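Long-range contact in protein FucU (Bifidobacterium longum subsp. infantis, PDB 3MVK), which probably interconverts the alpha and beta anomers of L-fucose and the pyranose and furanose forms of beta-D-ribose: residues Glu77-Asp82 / Ala132-Leu137. Sequence-based numbering, arbitrary orientation.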
ATOM      1  N   GLU G  77      12.922  19.994 -30.158  1.00 17.34           N
ATOM      2  CA  GLU G  77      13.537  20.219 -31.466  1.00 17.58           C
ATOM      3  C   GLU G  77      13.529  18.955 -32.303  1.00 17.45           C
ATOM      4  O   GLU G  77      13.712  17.861 -31.785  1.00 17.68           O
ATOM      5  CB  GLU G  77      14.986  20.686 -31.275  1.00 17.25           C
ATOM      6  CG  GLU G  77      15.059  22.062 -30.648  1.00 21.05           C
ATOM      7  CD  GLU G  77      16.445  22.465 -30.188  1.00 23.92           C
ATOM      8  OE1 GLU G  77      17.417  21.737 -30.455  1.00 25.98           O
ATOM      9  OE2 GLU G  77      16.558  23.531 -29.538  1.00 26.95           O
ATOM     10  N   LYS G  78      13.341  19.105 -33.614  1.00 17.98           N
ATOM     11  CA  LYS G  78      13.378  17.943 -34.497  1.00 18.30           C
ATOM     12  C   LYS G  78      14.766  17.337 -34.531  1.00 18.95           C
ATOM     13  O   LYS G  78      15.770  18.059 -34.491  1.00 18.92           O
ATOM     14  CB  LYS G  78      12.888  18.312 -35.896  1.00 19.71           C
ATOM     15  CG  LYS G  78      11.490  18.901 -35.852  1.00 19.32           C
ATOM     16  CD  LYS G  78      10.823  18.959 -37.231  1.00 21.90           C
ATOM     17  CE  LYS G  78      11.654  19.756 -38.234  1.00 21.45           C
ATOM     18  NZ  LYS G  78      10.788  20.086 -39.416  1.00 22.94           N
ATOM     19  N   VAL G  79      14.814  16.016 -34.590  1.00 19.38           N
ATOM     20  CA  VAL G  79      16.084  15.290 -34.728  1.00 21.01           C
ATOM     21  C   VAL G  79      16.743  15.775 -36.030  1.00 21.79           C
ATOM     22  O   VAL G  79      16.073  15.868 -37.045  1.00 20.88           O
ATOM     23  CB  VAL G  79      15.849  13.787 -34.737  1.00 20.59           C
ATOM     24  CG1 VAL G  79      17.146  13.030 -35.050  1.00 23.55           C
ATOM     25  CG2 VAL G  79      15.301  13.362 -33.360  1.00 22.15           C
ATOM     26  N   PRO G  80      18.034  16.141 -35.978  1.00 23.75           N
ATOM     27  CA  PRO G  80      18.664  16.626 -37.218  1.00 24.88           C
ATOM     28  C   PRO G  80      18.439  15.649 -38.367  1.00 24.85           C
ATOM     29  O   PRO G  80      18.611  14.444 -38.189  1.00 25.77           O
ATOM     30  CB  PRO G  80      20.142  16.712 -36.841  1.00 25.08           C
ATOM     31  CG  PRO G  80      20.120  17.026 -35.371  1.00 25.28           C
ATOM     32  CD  PRO G  80      18.946  16.237 -34.820  1.00 24.32           C
ATOM     33  N   GLY G  81      17.992  16.163 -39.516  1.00 25.29           N
ATOM     34  CA  GLY G  81      17.684  15.312 -40.670  1.00 24.73           C
ATOM     35  C   GLY G  81      16.229  14.895 -40.810  1.00 24.58           C
ATOM     36  O   GLY G  81      15.810  14.455 -41.877  1.00 25.84           O
ATOM     37  N   ASP G  82      15.452  15.010 -39.734  1.00 23.46           N
ATOM     38  CA  ASP G  82      14.014  14.697 -39.765  1.00 22.74           C
ATOM     39  C   ASP G  82      13.271  15.942 -40.261  1.00 22.35           C
ATOM     40  O   ASP G  82      13.231  16.953 -39.565  1.00 22.95           O
ATOM     41  CB  ASP G  82      13.550  14.316 -38.356  1.00 22.52           C
ATOM     42  CG  ASP G  82      12.136  13.751 -38.313  1.00 22.99           C
ATOM     43  OD1 ASP G  82      11.417  13.730 -39.346  1.00 23.83           O
ATOM     44  OD2 ASP G  82      11.743  13.302 -37.217  1.00 21.31           O
ATOM     45  N   ALA G 132       0.341  14.190 -34.382  1.00 18.52           N
ATOM     46  CA  ALA G 132       1.508  14.897 -34.938  1.00 19.35           C
ATOM     47  C   ALA G 132       2.790  14.620 -34.140  1.00 19.35           C
ATOM     48  O   ALA G 132       2.757  14.529 -32.899  1.00 19.79           O
ATOM     49  CB  ALA G 132       1.238  16.380 -35.016  1.00 19.05           C
ATOM     50  N   GLN G 133       3.910  14.460 -34.850  1.00 19.24           N
ATOM     51  CA  GLN G 133       5.207  14.404 -34.183  1.00 18.67           C
ATOM     52  C   GLN G 133       5.689  15.782 -33.719  1.00 17.17           C
ATOM     53  O   GLN G 133       5.276  16.842 -34.240  1.00 17.58           O
ATOM     54  CB  GLN G 133       6.280  13.774 -35.068  1.00 19.19           C
ATOM     55  CG  GLN G 133       6.272  12.248 -35.102  1.00 21.76           C
ATOM     56  CD  GLN G 133       7.389  11.742 -35.985  1.00 25.05           C
ATOM     57  OE1 GLN G 133       7.307  11.838 -37.212  1.00 28.55           O
ATOM     58  NE2 GLN G 133       8.457  11.237 -35.369  1.00 25.62           N
ATOM     59  N   TYR G 134       6.591  15.736 -32.742  1.00 16.76           N
ATOM     60  CA  TYR G 134       7.124  16.925 -32.069  1.00 16.13           C
ATOM     61  C   TYR G 134       6.036  17.869 -31.565  1.00 15.78           C
ATOM     62  O   TYR G 134       6.197  19.083 -31.620  1.00 15.25           O
ATOM     63  CB  TYR G 134       8.138  17.655 -32.968  1.00 16.82           C
ATOM     64  CG  TYR G 134       9.233  16.727 -33.453  1.00 16.48           C
ATOM     65  CD1 TYR G 134      10.309  16.386 -32.615  1.00 17.25           C
ATOM     66  CD2 TYR G 134       9.202  16.187 -34.742  1.00 17.41           C
ATOM     67  CE1 TYR G 134      11.322  15.530 -33.046  1.00 19.06           C
ATOM     68  CE2 TYR G 134      10.226  15.335 -35.194  1.00 17.47           C
ATOM     69  CZ  TYR G 134      11.284  15.024 -34.350  1.00 18.12           C
ATOM     70  OH  TYR G 134      12.280  14.189 -34.790  1.00 18.70           O
ATOM     71  N   ALA G 135       4.939  17.296 -31.063  1.00 14.92           N
ATOM     72  CA  ALA G 135       3.824  18.091 -30.505  1.00 14.79           C
ATOM     73  C   ALA G 135       3.864  18.132 -28.974  1.00 14.40           C
ATOM     74  O   ALA G 135       2.907  18.575 -28.324  1.00 15.40           O
ATOM     75  CB  ALA G 135       2.494  17.548 -31.000  1.00 14.75           C
ATOM     76  N   ASN G 136       4.975  17.688 -28.401  1.00 14.10           N
ATOM     77  CA  ASN G 136       5.176  17.787 -26.943  1.00 14.25           C
ATOM     78  C   ASN G 136       5.327  19.214 -26.520  1.00 14.62           C
ATOM     79  O   ASN G 136       5.932  20.003 -27.245  1.00 14.82           O
ATOM     80  CB  ASN G 136       6.429  17.026 -26.538  1.00 14.26           C
ATOM     81  CG  ASN G 136       6.433  15.636 -27.091  1.00 14.80           C
ATOM     82  OD1 ASN G 136       7.315  15.254 -27.880  1.00 18.28           O
ATOM     83  ND2 ASN G 136       5.467  14.877 -26.704  1.00 11.55           N
ATOM     84  N   LEU G 137       4.789  19.568 -25.362  1.00 13.90           N
ATOM     85  CA  LEU G 137       4.930  20.937 -24.888  1.00 14.22           C
ATOM     86  C   LEU G 137       5.040  20.956 -23.382  1.00 15.08           C
ATOM     87  O   LEU G 137       4.145  20.455 -22.692  1.00 17.49           O
ATOM     88  CB  LEU G 137       3.747  21.791 -25.368  1.00 13.97           C
ATOM     89  CG  LEU G 137       3.815  23.314 -25.201  1.00 16.00           C
ATOM     90  CD1 LEU G 137       4.854  23.948 -26.126  1.00 15.39           C
ATOM     91  CD2 LEU G 137       2.440  23.932 -25.446  1.00 17.27           C
TER
HETATM   92  O   HOH W   1       9.123  11.974 -39.257  1.00 23.68           O
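Gln133 reaches Asp82 through a water, which donates to Gln133 OE1 at 2.7 Å and to Asp82 OD1 at 2.9 Å; its amide NE2 turns instead to Tyr68 of the second subunit and a bound glycerol. Next along the chain, Tyr134 carries most of the contact. With CG anti to the carbonyl carbon (chi1 -54°), the ring is carried across to the type II turn Val79-Asp82. Lys78 CA sits over one ring face, 3.8 Å from the Tyr134 centroid in a CH-pi contact, and the lysine's methylenes cross the ring, CG 3.7 Å from Tyr134 CD2, before the chain bends and NZ bonds to Val84 O. The hydroxyl bridges the turn: Val79 N donates to Tyr134 OH (3.1 Å, nearly straight at 168°), and OH donates to Asp82 OD2 at 2.6 Å. That oxygen comes to the ring's edge, met on its anti side, with the carboxylate turned 63° from the ring. A phenylalanine here, lacking the hydroxyl, would probably leave Val79 N and Asp82 OD2 without their shared partner. Tyr68 of the second subunit also bonds Asp82 OD2, and Tyr134 N binds the glycerol, probably from crystallisation, where a sugar may bind; accepting one bond and donating another, the phenol is fixed against the turn.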